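Local coordinates for sugar isomerase (Sinorhizobium meliloti, PDB 3QC0), which probably isomerises a sugar, using a zinc-binding TIM barrel related to that of xylose isomerase, at residues A81-D84 against N85-A88; S251-N254 against W255-P259. All blocks are in the same frame, centred on the assembly; numbering follows the deposited sequence. Where two conformers were deposited one is given.

Contact 1 (A81-D84 against N85-A88); sequences AIDD and NRRA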
# COMPACT_ATOMS: atom_id res chain seq x y z
N ALA A 81 18.34 18.49 4.65
CA ALA A 81 17.35 17.66 5.33
C ALA A 81 17.89 17.13 6.66
O ALA A 81 17.20 17.19 7.68
CB ALA A 81 16.89 16.50 4.42
N ILE A 82 19.11 16.62 6.65
CA ILE A 82 19.73 16.11 7.88
C ILE A 82 19.77 17.21 8.93
O ILE A 82 19.43 16.99 10.10
CB ILE A 82 21.09 15.53 7.57
CG1 ILE A 82 20.97 14.21 6.80
CG2 ILE A 82 21.90 15.31 8.87
CD1 ILE A 82 22.22 13.81 6.01
N ASP A 83 20.19 18.40 8.53
CA ASP A 83 20.30 19.50 9.47
C ASP A 83 18.95 19.89 10.03
O ASP A 83 18.85 20.18 11.23
CB ASP A 83 21.13 20.66 8.87
CG ASP A 83 22.09 21.26 9.87
OD1 ASP A 83 22.77 20.52 10.64
OD2 ASP A 83 22.16 22.51 9.90
N ASP A 84 17.88 19.92 9.19
CA ASP A 84 16.52 20.11 9.70
C ASP A 84 16.14 19.11 10.76
O ASP A 84 15.49 19.46 11.74
CB ASP A 84 15.44 20.09 8.59
CG ASP A 84 14.01 20.23 9.13
OD1 ASP A 84 13.73 21.33 9.72
OD2 ASP A 84 13.20 19.24 9.06
N ASN A 85 16.54 17.84 10.57
CA ASN A 85 16.25 16.83 11.55
C ASN A 85 16.95 17.12 12.89
O ASN A 85 16.40 16.80 13.93
CB ASN A 85 16.67 15.44 11.04
CG ASN A 85 15.63 14.80 10.13
OD1 ASN A 85 14.79 14.05 10.63
ND2 ASN A 85 15.66 15.10 8.82
N ARG A 86 18.14 17.71 12.83
CA ARG A 86 18.81 18.12 14.07
C ARG A 86 18.00 19.18 14.80
O ARG A 86 17.87 19.12 16.02
CB ARG A 86 20.24 18.58 13.80
CG ARG A 86 21.13 17.47 13.26
CD ARG A 86 22.57 17.92 13.02
NE ARG A 86 23.38 16.84 12.46
CZ ARG A 86 23.93 16.85 11.25
NH1 ARG A 86 23.80 17.85 10.36
NH2 ARG A 86 24.57 15.78 10.88
N ARG A 87 17.41 20.13 14.05
CA ARG A 87 16.51 21.10 14.65
C ARG A 87 15.28 20.41 15.27
O ARG A 87 14.85 20.73 16.36
CB ARG A 87 16.07 22.14 13.62
CG ARG A 87 17.15 22.91 12.89
CD ARG A 87 17.85 23.95 13.79
NE ARG A 87 18.69 23.30 14.80
CZ ARG A 87 19.87 22.72 14.57
NH1 ARG A 87 20.42 22.70 13.36
NH2 ARG A 87 20.50 22.12 15.57
N ALA A 88 14.72 19.42 14.55
CA ALA A 88 13.60 18.69 15.04
C ALA A 88 13.93 17.97 16.35
O ALA A 88 13.11 17.91 17.25
CB ALA A 88 13.06 17.69 13.97
O HOH W 1 22.73 21.47 13.03
O HOH W 2 19.86 23.98 10.84
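Asp83 meets Arg86 and Arg87 one turn further along helix 75-94, and the three charged groups form a salt-bridge network. Its tighter half is the bond from Arg86 NH1 to Asp83 OD1, 2.9 Å long with an N-H...O angle of 157°. OD1 lies close to the guanidinium plane and receives the donor on its anti side, while the carboxylate and guanidinium planes stand 69° apart. The direct pair with Arg87 is long, Asp83 OD2 to Arg87 NH1 at 3.9 Å. Two waters bridge this gap, each donating to one carboxylate oxygen and accepting from Arg87 NH1; bends at chi2 and chi3 fold the arginine back toward them. Outside the segments, Glu79 also pairs with Arg86 NH1 and Asp90 with Arg87 NH2.

One methyl adds a packing contact. With CG2 of Ile82 anti to its backbone N and the Arg86 chain extended from CG to NE, the two side chains run alongside each other, and Ile82 CG2 sits over one guanidinium face, offset toward the rim and 3.4 Å from Arg86 NH2. Ile82 also packs on Ala127 and Val128 of helix 114-135.

Backbone and amide bonds complete the set. Ala81 O accepts both the helical N-H of Asn85, at 3.0 Å from Asn85 N, and its side-chain amide, with Asn85 ND2 at 2.8 Å and above the carbonyl plane. Asn85 OD1 is held in turn by Gly68 N, at the end of the neighbouring strand 60-68, so both ends of this buried amide are satisfied and its flip is fixed. The chemistry thus separates two sides of the helix: a hydrated charge network outside, and a neutral amide tying the inner side to the barrel.

Contact 2 (S251-N254 against W255-P259); sequences SADN and WWKRP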
# COMPACT_ATOMS: atom_id res chain seq x y z
N SER A 251 -9.07 13.77 8.65
CA SER A 251 -10.43 13.56 8.11
C SER A 251 -11.04 14.86 7.61
O SER A 251 -11.78 15.54 8.34
CB SER A 251 -11.33 12.91 9.16
OG SER A 251 -12.66 12.71 8.66
N ALA A 252 -10.76 15.17 6.36
CA ALA A 252 -11.10 16.48 5.80
C ALA A 252 -12.60 16.69 5.75
O ALA A 252 -13.05 17.84 5.90
CB ALA A 252 -10.50 16.66 4.41
N ASP A 253 -13.37 15.65 5.51
CA ASP A 253 -14.83 15.81 5.28
C ASP A 253 -15.69 15.36 6.44
O ASP A 253 -16.93 15.47 6.36
CB ASP A 253 -15.23 15.05 4.01
CG ASP A 253 -14.73 15.74 2.74
OD1 ASP A 253 -14.45 16.98 2.79
OD2 ASP A 253 -14.65 15.06 1.68
N ASN A 254 -15.08 14.91 7.53
CA ASN A 254 -15.82 14.49 8.71
C ASN A 254 -15.25 15.11 9.99
O ASN A 254 -15.68 16.21 10.38
CB ASN A 254 -15.93 12.95 8.78
CG ASN A 254 -16.85 12.47 9.88
OD1 ASN A 254 -17.55 13.28 10.51
ND2 ASN A 254 -16.89 11.16 10.11
N TRP A 255 -14.27 14.49 10.63
CA TRP A 255 -13.86 14.90 11.98
C TRP A 255 -13.25 16.29 12.04
O TRP A 255 -13.45 17.00 13.05
CB TRP A 255 -12.95 13.85 12.63
CG TRP A 255 -13.64 12.55 12.66
CD1 TRP A 255 -13.42 11.47 11.82
CD2 TRP A 255 -14.71 12.18 13.51
NE1 TRP A 255 -14.29 10.48 12.12
CE2 TRP A 255 -15.12 10.87 13.13
CE3 TRP A 255 -15.41 12.83 14.53
CZ2 TRP A 255 -16.14 10.19 13.78
CZ3 TRP A 255 -16.42 12.16 15.17
CH2 TRP A 255 -16.78 10.86 14.81
N TRP A 256 -12.60 16.73 10.98
CA TRP A 256 -12.04 18.08 10.96
C TRP A 256 -13.13 19.16 10.83
O TRP A 256 -12.82 20.32 11.01
CB TRP A 256 -11.02 18.29 9.83
CG TRP A 256 -9.68 17.64 10.09
CD1 TRP A 256 -9.27 17.05 11.24
CD2 TRP A 256 -8.60 17.54 9.17
NE1 TRP A 256 -7.97 16.59 11.10
CE2 TRP A 256 -7.54 16.88 9.83
CE3 TRP A 256 -8.41 17.94 7.85
CZ2 TRP A 256 -6.33 16.61 9.22
CZ3 TRP A 256 -7.21 17.68 7.24
CH2 TRP A 256 -6.17 17.02 7.93
N LYS A 257 -14.34 18.75 10.47
CA LYS A 257 -15.47 19.68 10.29
C LYS A 257 -16.39 19.70 11.51
O LYS A 257 -17.42 20.40 11.51
CB LYS A 257 -16.27 19.30 9.03
CG LYS A 257 -15.57 19.62 7.72
CD LYS A 257 -16.42 19.24 6.51
CE LYS A 257 -15.89 19.88 5.23
NZ LYS A 257 -16.62 19.44 4.02
N ARG A 258 -16.03 18.95 12.55
CA ARG A 258 -16.85 18.84 13.75
C ARG A 258 -16.23 19.57 14.95
O ARG A 258 -15.03 19.82 14.97
CB ARG A 258 -17.10 17.37 14.06
CG ARG A 258 -17.99 16.73 12.98
CD ARG A 258 -17.97 15.25 12.95
NE ARG A 258 -18.70 14.63 14.04
CZ ARG A 258 -19.23 13.41 14.00
NH1 ARG A 258 -19.11 12.66 12.91
NH2 ARG A 258 -19.89 12.94 15.04
N PRO A 259 -17.05 19.96 15.95
CA PRO A 259 -16.45 20.68 17.09
C PRO A 259 -15.39 19.82 17.79
O PRO A 259 -15.61 18.62 18.03
CB PRO A 259 -17.65 20.99 18.02
CG PRO A 259 -18.85 20.82 17.14
CD PRO A 259 -18.49 19.72 16.17
O HOH W 3 -18.32 17.49 4.84
O HOH W 4 -19.20 10.08 11.72
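The indole of Trp255 carries the Asn254 amide on one face, with Asn254 ND2 offset toward the rim, 3.4 Å from Trp255 NE1; amide and ring planes are 28° apart. Arg258 NH1 lies over the rim too, and Trp255 CZ3 is centred on a guanidinium face. At the guanidinium edge, Arg258 NH1 donates to a lone pair of Asn254 OD1, 2.9 Å away and nearly straight at 168°, while a water joins NH1 to Asn254 ND2. Over the Trp256 ring centre lies Ser251 N, 3.7 Å from Trp256 CE2.

The turn is held by Trp256 N to Ser251 O at 3.0 Å and Lys257 N to Asn254 O at 2.9 Å. Ser251 OG, anti to its own backbone N (chi1 179°), accepts from Trp255 N at 3.1 Å.

An alanine in place of Trp256 would probably uncover the Ser251 backbone and leave Ala12 O without its indole N-H partner. This loop leads from strand 245-247 into helix 260-274: Trp255 packs on Thr266 of that helix, Arg258 pairs with its Glu262, and Pro259 is its N-cap.

Contact 1 and contact 2 belong to the same barrel but do not touch: their centres are 32 Å apart and their nearest atoms about 20 Å. Residues 81-88 lie on the outer helix linking strands 60-68 and 100-103, the third and fourth of the barrel, whereas residues 251-259 form part of the loop between the eighth, 245-247, and helix 260-274. The zinc site consists of Glu142, Asp177, His204 and Glu248. The Asn85 side chain is about 11 Å from that of Glu142; the Trp256 side chain is about 8 Å from that of Glu248 and about 12 Å from the zinc ion. By these side-chain distances contact 2 lies nearer to the site. Neither contact supplies a zinc ligand.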